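Local structure of putative fructose-aminoacid-6-phosphate deglycase (Bacillus subtilis, 3EUA) at residues H225-A229 with G230-H234; S319-R322 with Y323-V327. The protein catalyses the conversion of a range of fructosamine 6-phosphates to glucose 6-phosphate and a free amino acid. One frame throughout, in Å; residues are numbered along the deposited sequence.

Contact 1 of 2, residues H225-A229 with G230-H234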
ATOM      1  N   HIS A 225       3.551  -9.533  -8.439  1.00 19.83           N
ATOM      2  CA  HIS A 225       2.840  -9.065  -7.240  1.00 18.84           C
ATOM      3  C   HIS A 225       3.923  -8.872  -6.240  1.00 18.55           C
ATOM      4  O   HIS A 225       4.728  -9.779  -6.056  1.00 19.06           O
ATOM      5  CB  HIS A 225       1.956 -10.179  -6.693  1.00 18.92           C
ATOM      6  CG  HIS A 225       1.075  -9.786  -5.545  1.00 15.04           C
ATOM      7  ND1 HIS A 225       0.060 -10.609  -5.098  1.00 18.30           N
ATOM      8  CD2 HIS A 225       0.967  -8.636  -4.832  1.00 19.49           C
ATOM      9  CE1 HIS A 225      -0.576 -10.010  -4.098  1.00 20.70           C
ATOM     10  NE2 HIS A 225      -0.045  -8.810  -3.917  1.00 18.76           N
ATOM     11  N   ALA A 226       3.970  -7.724  -5.588  1.00 18.51           N
ATOM     12  CA  ALA A 226       4.964  -7.468  -4.557  1.00 18.29           C
ATOM     13  C   ALA A 226       4.310  -7.762  -3.219  1.00 18.22           C
ATOM     14  O   ALA A 226       3.500  -7.002  -2.745  1.00 17.70           O
ATOM     15  CB  ALA A 226       5.484  -6.029  -4.579  1.00 17.48           C
ATOM     16  N   ILE A 227       4.721  -8.848  -2.604  1.00 17.93           N
ATOM     17  CA  ILE A 227       4.177  -9.242  -1.308  1.00 19.06           C
ATOM     18  C   ILE A 227       4.924  -8.551  -0.170  1.00 18.64           C
ATOM     19  O   ILE A 227       6.116  -8.575  -0.126  1.00 19.73           O
ATOM     20  CB  ILE A 227       4.297 -10.788  -1.066  1.00 19.10           C
ATOM     21  CG1 ILE A 227       3.757 -11.578  -2.266  1.00 20.52           C
ATOM     22  CG2 ILE A 227       3.586 -11.198   0.251  1.00 18.57           C
ATOM     23  CD1 ILE A 227       2.388 -11.215  -2.622  1.00 21.71           C
ATOM     24  N   HIS A 228       4.216  -7.963   0.771  1.00 19.51           N
ATOM     25  CA  HIS A 228       4.878  -7.394   1.926  1.00 19.19           C
ATOM     26  C   HIS A 228       5.309  -8.587   2.819  1.00 19.31           C
ATOM     27  O   HIS A 228       4.529  -9.524   3.090  1.00 19.11           O
ATOM     28  CB  HIS A 228       3.987  -6.389   2.651  1.00 19.99           C
ATOM     29  CG  HIS A 228       4.603  -5.848   3.902  1.00 19.71           C
ATOM     30  ND1 HIS A 228       4.560  -6.528   5.100  1.00 22.91           N
ATOM     31  CD2 HIS A 228       5.306  -4.718   4.136  1.00 24.22           C
ATOM     32  CE1 HIS A 228       5.200  -5.832   6.018  1.00 24.67           C
ATOM     33  NE2 HIS A 228       5.694  -4.745   5.451  1.00 23.92           N
ATOM     34  N   ALA A 229       6.570  -8.591   3.229  1.00 19.48           N
ATOM     35  CA  ALA A 229       7.138  -9.714   4.014  1.00 19.82           C
ATOM     36  C   ALA A 229       6.401 -10.073   5.297  1.00 20.50           C
ATOM     37  O   ALA A 229       6.430 -11.235   5.714  1.00 21.65           O
ATOM     38  CB  ALA A 229       8.587  -9.483   4.307  1.00 19.85           C
ATOM     39  N   GLY A 230       5.774  -9.100   5.936  1.00 21.07           N
ATOM     40  CA  GLY A 230       4.953  -9.385   7.141  1.00 21.73           C
ATOM     41  C   GLY A 230       3.618 -10.048   6.737  1.00 22.18           C
ATOM     42  O   GLY A 230       3.244 -11.120   7.244  1.00 22.66           O
ATOM     43  N   GLU A 231       2.927  -9.412   5.784  1.00 21.03           N
ATOM     44  CA  GLU A 231       1.639  -9.890   5.256  1.00 21.00           C
ATOM     45  C   GLU A 231       1.664 -11.335   4.706  1.00 20.51           C
ATOM     46  O   GLU A 231       0.648 -12.043   4.766  1.00 20.15           O
ATOM     47  CB  GLU A 231       1.173  -8.921   4.157  1.00 21.31           C
ATOM     48  CG  GLU A 231       0.712  -7.504   4.641  1.00 23.41           C
ATOM     49  CD  GLU A 231      -0.578  -7.555   5.446  1.00 25.81           C
ATOM     50  OE1 GLU A 231      -1.644  -7.365   4.818  1.00 25.77           O
ATOM     51  OE2 GLU A 231      -0.545  -7.883   6.661  1.00 23.62           O
ATOM     52  N   TYR A 232       2.813 -11.715   4.136  1.00 19.84           N
ATOM     53  CA  TYR A 232       3.101 -13.043   3.577  1.00 19.13           C
ATOM     54  C   TYR A 232       2.560 -14.189   4.403  1.00 18.40           C
ATOM     55  O   TYR A 232       1.906 -15.081   3.881  1.00 18.89           O
ATOM     56  CB  TYR A 232       4.626 -13.196   3.512  1.00 18.15           C
ATOM     57  CG  TYR A 232       5.201 -14.456   2.853  1.00 18.26           C
ATOM     58  CD1 TYR A 232       4.921 -14.755   1.513  1.00 19.18           C
ATOM     59  CD2 TYR A 232       6.110 -15.274   3.520  1.00 17.48           C
ATOM     60  CE1 TYR A 232       5.476 -15.839   0.870  1.00 17.41           C
ATOM     61  CE2 TYR A 232       6.696 -16.364   2.863  1.00 19.09           C
ATOM     62  CZ  TYR A 232       6.368 -16.634   1.537  1.00 17.61           C
ATOM     63  OH  TYR A 232       6.927 -17.715   0.871  1.00 20.06           O
ATOM     64  N   PHE A 233       2.787 -14.131   5.713  1.00 18.34           N
ATOM     65  CA  PHE A 233       2.393 -15.206   6.623  1.00 18.57           C
ATOM     66  C   PHE A 233       0.919 -15.185   7.036  1.00 19.22           C
ATOM     67  O   PHE A 233       0.482 -16.005   7.870  1.00 19.05           O
ATOM     68  CB  PHE A 233       3.315 -15.220   7.862  1.00 18.18           C
ATOM     69  CG  PHE A 233       4.713 -15.625   7.559  1.00 17.69           C
ATOM     70  CD1 PHE A 233       4.991 -16.932   7.222  1.00 17.42           C
ATOM     71  CD2 PHE A 233       5.759 -14.709   7.601  1.00 17.30           C
ATOM     72  CE1 PHE A 233       6.266 -17.324   6.915  1.00 18.38           C
ATOM     73  CE2 PHE A 233       7.039 -15.083   7.296  1.00 18.63           C
ATOM     74  CZ  PHE A 233       7.306 -16.413   6.967  1.00 19.05           C
ATOM     75  N   HIS A 234       0.139 -14.320   6.373  1.00 19.92           N
ATOM     76  CA  HIS A 234      -1.281 -14.187   6.662  1.00 20.41           C
ATOM     77  C   HIS A 234      -2.124 -14.384   5.427  1.00 20.78           C
ATOM     78  O   HIS A 234      -3.244 -13.864   5.328  1.00 21.19           O
ATOM     79  CB  HIS A 234      -1.495 -12.870   7.383  1.00 20.28           C
ATOM     80  CG  HIS A 234      -0.697 -12.819   8.635  1.00 21.16           C
ATOM     81  ND1 HIS A 234      -1.055 -13.528   9.767  1.00 22.41           N
ATOM     82  CD2 HIS A 234       0.505 -12.267   8.896  1.00 20.85           C
ATOM     83  CE1 HIS A 234      -0.121 -13.364  10.690  1.00 22.50           C
ATOM     84  NE2 HIS A 234       0.834 -12.604  10.185  1.00 21.86           N
TER
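His228 meets the turn that follows it with both its backbone and its ring. Its carbonyl O accepts a hydrogen bond from Tyr232 N at 3.0 Å, with an N-H...O angle of 151°. The ring adds a second contact: Glu231 N lies at the imidazole edge, near the ring plane, and points its hydrogen at His228 ND1 in a weak hydrogen bond, 3.4 Å long though fairly straight (164°). CG of His228 stands anti to its backbone N (chi1 176°), which swings the ring forward alongside the Gly230-Glu231 peptide; Gly230 N comes within 3.0 Å of ND1. Next to these polar contacts, His228 CB rests against Glu231 CG at 4.0 Å. One residue earlier, the CG2 branch of Ile227 reaches Tyr232 CB, also at 4.0 Å, the two side chains crossing at a slant. These contacts form where strand 226-228, an outermost strand, within this chain, of the parallel sheet of the second SIS domain, ends and residues 230-232 take up helical backbone angles; the i to i+4 bond from Tyr232 N closes the turn. Ala229 O, 3.5 Å from Tyr232 CB, is buried and has no hydrogen-bond partner in the model. The Tyr232 ring continues onto the Phe233 face, its CD2 standing 3.7 Å above that plane. Further out, backbone bonds from Ile227 to Thr198 and from Ala229 to Ala200 hold the strand to its neighbour 197-200, while Tyr232 OH bonds Ser266. The second subunit holds the polar ends of His228 and Glu231: its Glu63 takes His228 NE2, and its Ser60, Gly34 and Tyr209 bind the Glu231 carboxylate.

Contact 2 of 2, residues S319-R322 with Y323-V327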
ATOM      1  N   SER A 319      12.114  -1.149 -23.262  1.00 22.96           N
ATOM      2  CA  SER A 319      11.403  -0.006 -23.846  1.00 23.04           C
ATOM      3  C   SER A 319      10.129  -0.396 -24.587  1.00 22.85           C
ATOM      4  O   SER A 319       9.326   0.471 -24.931  1.00 23.30           O
ATOM      5  CB  SER A 319      12.350   0.721 -24.814  1.00 23.04           C
ATOM      6  OG  SER A 319      12.891  -0.228 -25.739  1.00 23.95           O
ATOM      7  N   HIS A 320       9.908  -1.690 -24.804  1.00 22.72           N
ATOM      8  CA  HIS A 320       8.746  -2.136 -25.552  1.00 22.38           C
ATOM      9  C   HIS A 320       7.431  -1.913 -24.811  1.00 22.44           C
ATOM     10  O   HIS A 320       7.387  -2.096 -23.607  1.00 21.88           O
ATOM     11  CB  HIS A 320       8.898  -3.605 -25.912  1.00 23.13           C
ATOM     12  CG  HIS A 320       7.825  -4.089 -26.826  1.00 23.32           C
ATOM     13  ND1 HIS A 320       7.802  -3.778 -28.168  1.00 26.84           N
ATOM     14  CD2 HIS A 320       6.727  -4.840 -26.591  1.00 26.33           C
ATOM     15  CE1 HIS A 320       6.740  -4.339 -28.725  1.00 26.67           C
ATOM     16  NE2 HIS A 320       6.062  -4.976 -27.787  1.00 26.70           N
ATOM     17  N   ARG A 321       6.395  -1.467 -25.535  1.00 21.13           N
ATOM     18  CA  ARG A 321       5.071  -1.240 -24.988  1.00 20.95           C
ATOM     19  C   ARG A 321       4.048  -1.543 -26.060  1.00 21.08           C
ATOM     20  O   ARG A 321       4.336  -1.419 -27.270  1.00 21.21           O
ATOM     21  CB  ARG A 321       4.861   0.223 -24.582  1.00 21.11           C
ATOM     22  CG  ARG A 321       5.768   0.760 -23.471  1.00 21.17           C
ATOM     23  CD  ARG A 321       5.556   0.110 -22.092  1.00 21.16           C
ATOM     24  NE  ARG A 321       6.345   0.858 -21.094  1.00 22.56           N
ATOM     25  CZ  ARG A 321       7.660   0.772 -20.916  1.00 22.22           C
ATOM     26  NH1 ARG A 321       8.413  -0.051 -21.641  1.00 23.08           N
ATOM     27  NH2 ARG A 321       8.261   1.524 -19.997  1.00 21.58           N
ATOM     28  N   ARG A 322       2.854  -1.937 -25.639  1.00 20.72           N
ATOM     29  CA  ARG A 322       1.763  -2.151 -26.556  1.00 20.31           C
ATOM     30  C   ARG A 322       0.683  -1.124 -26.329  1.00 20.61           C
ATOM     31  O   ARG A 322      -0.077  -0.872 -27.224  1.00 19.41           O
ATOM     32  CB  ARG A 322       1.210  -3.553 -26.458  1.00 20.25           C
ATOM     33  CG  ARG A 322       0.807  -4.033 -25.119  1.00 19.58           C
ATOM     34  CD  ARG A 322       0.329  -5.444 -25.280  1.00 20.85           C
ATOM     35  NE  ARG A 322       0.243  -6.147 -24.017  1.00 20.08           N
ATOM     36  CZ  ARG A 322       0.139  -7.471 -23.938  1.00 20.20           C
ATOM     37  NH1 ARG A 322       0.124  -8.222 -25.037  1.00 21.02           N
ATOM     38  NH2 ARG A 322       0.100  -8.065 -22.757  1.00 20.80           N
ATOM     39  N   TYR A 323       0.666  -0.487 -25.152  1.00 20.65           N
ATOM     40  CA  TYR A 323      -0.373   0.501 -24.835  1.00 21.09           C
ATOM     41  C   TYR A 323       0.195   1.871 -24.508  1.00 21.77           C
ATOM     42  O   TYR A 323      -0.228   2.873 -25.115  1.00 21.79           O
ATOM     43  CB  TYR A 323      -1.265   0.017 -23.678  1.00 20.81           C
ATOM     44  CG  TYR A 323      -1.801  -1.400 -23.857  1.00 19.70           C
ATOM     45  CD1 TYR A 323      -2.364  -1.799 -25.062  1.00 20.05           C
ATOM     46  CD2 TYR A 323      -1.800  -2.317 -22.805  1.00 17.35           C
ATOM     47  CE1 TYR A 323      -2.876  -3.075 -25.239  1.00 19.37           C
ATOM     48  CE2 TYR A 323      -2.315  -3.617 -22.985  1.00 17.98           C
ATOM     49  CZ  TYR A 323      -2.844  -3.979 -24.201  1.00 19.08           C
ATOM     50  OH  TYR A 323      -3.369  -5.243 -24.392  1.00 18.98           O
HETATM   51  N   MSE A 324       1.140   1.921 -23.575  1.00 22.77           N
HETATM   52  CA  MSE A 324       1.724   3.190 -23.183  1.00 24.58           C
HETATM   53  C   MSE A 324       2.397   3.829 -24.379  1.00 24.93           C
HETATM   54  O   MSE A 324       3.142   3.178 -25.159  1.00 24.49           O
HETATM   55  CB  MSE A 324       2.726   3.018 -22.056  1.00 23.96           C
HETATM   56  CG  MSE A 324       3.226   4.322 -21.444  1.00 26.18           C
HETATM   57 SE   MSE A 324       4.596   4.022 -20.090  0.75 26.73          SE
HETATM   58  CE  MSE A 324       3.699   2.713 -19.064  1.00 24.69           C
ATOM     59  N   TRP A 325       2.079   5.114 -24.508  1.00 25.38           N
ATOM     60  CA  TRP A 325       2.551   5.959 -25.603  1.00 26.70           C
ATOM     61  C   TRP A 325       2.008   5.530 -26.978  1.00 27.04           C
ATOM     62  O   TRP A 325       2.380   6.126 -28.001  1.00 27.77           O
ATOM     63  CB  TRP A 325       4.095   6.007 -25.700  1.00 27.83           C
ATOM     64  CG  TRP A 325       4.847   6.308 -24.427  1.00 28.77           C
ATOM     65  CD1 TRP A 325       4.727   7.415 -23.655  1.00 30.17           C
ATOM     66  CD2 TRP A 325       5.901   5.523 -23.834  1.00 29.10           C
ATOM     67  NE1 TRP A 325       5.590   7.349 -22.590  1.00 29.88           N
ATOM     68  CE2 TRP A 325       6.323   6.194 -22.682  1.00 29.10           C
ATOM     69  CE3 TRP A 325       6.500   4.301 -24.155  1.00 30.52           C
ATOM     70  CZ2 TRP A 325       7.325   5.695 -21.847  1.00 30.56           C
ATOM     71  CZ3 TRP A 325       7.512   3.801 -23.316  1.00 30.05           C
ATOM     72  CH2 TRP A 325       7.904   4.498 -22.181  1.00 29.72           C
ATOM     73  N   LYS A 326       1.128   4.529 -27.039  1.00 27.60           N
ATOM     74  CA  LYS A 326       0.616   4.051 -28.326  1.00 27.21           C
ATOM     75  C   LYS A 326      -0.870   4.128 -28.527  1.00 26.79           C
ATOM     76  O   LYS A 326      -1.307   4.233 -29.687  1.00 25.94           O
ATOM     77  CB  LYS A 326       1.080   2.620 -28.567  1.00 27.75           C
ATOM     78  CG  LYS A 326       2.574   2.562 -28.655  1.00 30.44           C
ATOM     79  CD  LYS A 326       3.084   1.214 -29.060  1.00 33.92           C
ATOM     80  CE  LYS A 326       4.596   1.267 -29.104  1.00 34.19           C
ATOM     81  NZ  LYS A 326       5.133  -0.015 -29.582  1.00 36.53           N
ATOM     82  N   VAL A 327      -1.651   4.036 -27.456  1.00 25.55           N
ATOM     83  CA  VAL A 327      -3.093   4.122 -27.554  1.00 25.22           C
ATOM     84  C   VAL A 327      -3.603   5.167 -26.574  1.00 25.70           C
ATOM     85  O   VAL A 327      -2.869   5.636 -25.698  1.00 24.49           O
ATOM     86  CB  VAL A 327      -3.765   2.774 -27.278  1.00 25.16           C
ATOM     87  CG1 VAL A 327      -3.235   1.716 -28.252  1.00 26.70           C
ATOM     88  CG2 VAL A 327      -3.550   2.344 -25.821  1.00 25.45           C
TER
HETATM   89  O   HOH W   1       7.518  -0.589 -28.306  1.00 29.21           O
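The guanidinium of Arg321 has the Trp325 indole over one face, CZ3 standing 3.8 Å above its plane, and the Met324 selenomethionine at its edge, SE lying 3.8 Å from Arg321 NE. The planes of guanidinium and indole are 36° apart, so the two groups lean together instead of stacking flat. Met324 CG stands 3.7 Å above one face of the indole, on the same side as the arginine, whose CG meets the ring only obliquely. The Tyr323 ring receives an aliphatic carbon instead: Arg322 CG sits 3.6 Å from the ring centroid and only 3° off the ring normal, a well-centred CH-pi contact. It is brought there by a chi1 of 53°, which places CG between the backbone N and the carbonyl carbon, and the extended chain then runs on alongside the ring. Both pairs belong to the irregular C-terminal tail after helix 288-313; Tyr323 O, accepting from both Lys326 N and Val327 N, closes a tight turn within it. Lys326 reaches back along an extended chain, its NZ donating to Arg321 O at 2.8 Å, and water 1 ties the same NZ to Arg321 N. Arg321 NH1 bonds His320 O at 3.0 Å from well above the carbonyl plane, as well as Leu318 O, while NH2 forms a salt bridge to Glu218 of helix 205-220. Glu238 of the second subunit receives Arg322 NH2 on its carbonyl and the Tyr323 and Met324 amides on its carboxylate, and Ile240 O of that subunit takes Tyr323 OH.

How the contacts relate
Contact 1 is buried at the end of a sheet strand, whereas contact 2 lies in the C-terminal tail, partly buried with three of its eight touching residues exposed. Their centres are 30 Å apart and their nearest atoms about 15 Å. Helix 205-220 is common to both: it packs on Ala226 and His228 in the first and on Arg321 and Met324 in the second. Residues 225-234 combine a backbone bond, a weak bond to an imidazole nitrogen and one apolar pair, while 319-327 relies on arginine side chains laid against Trp325 and Tyr323, a lysine-to-carbonyl bond and water. Each meets the second subunit, contact 1 through histidine and glutamate side chains, contact 2 through arginine, tyrosine and backbone amides.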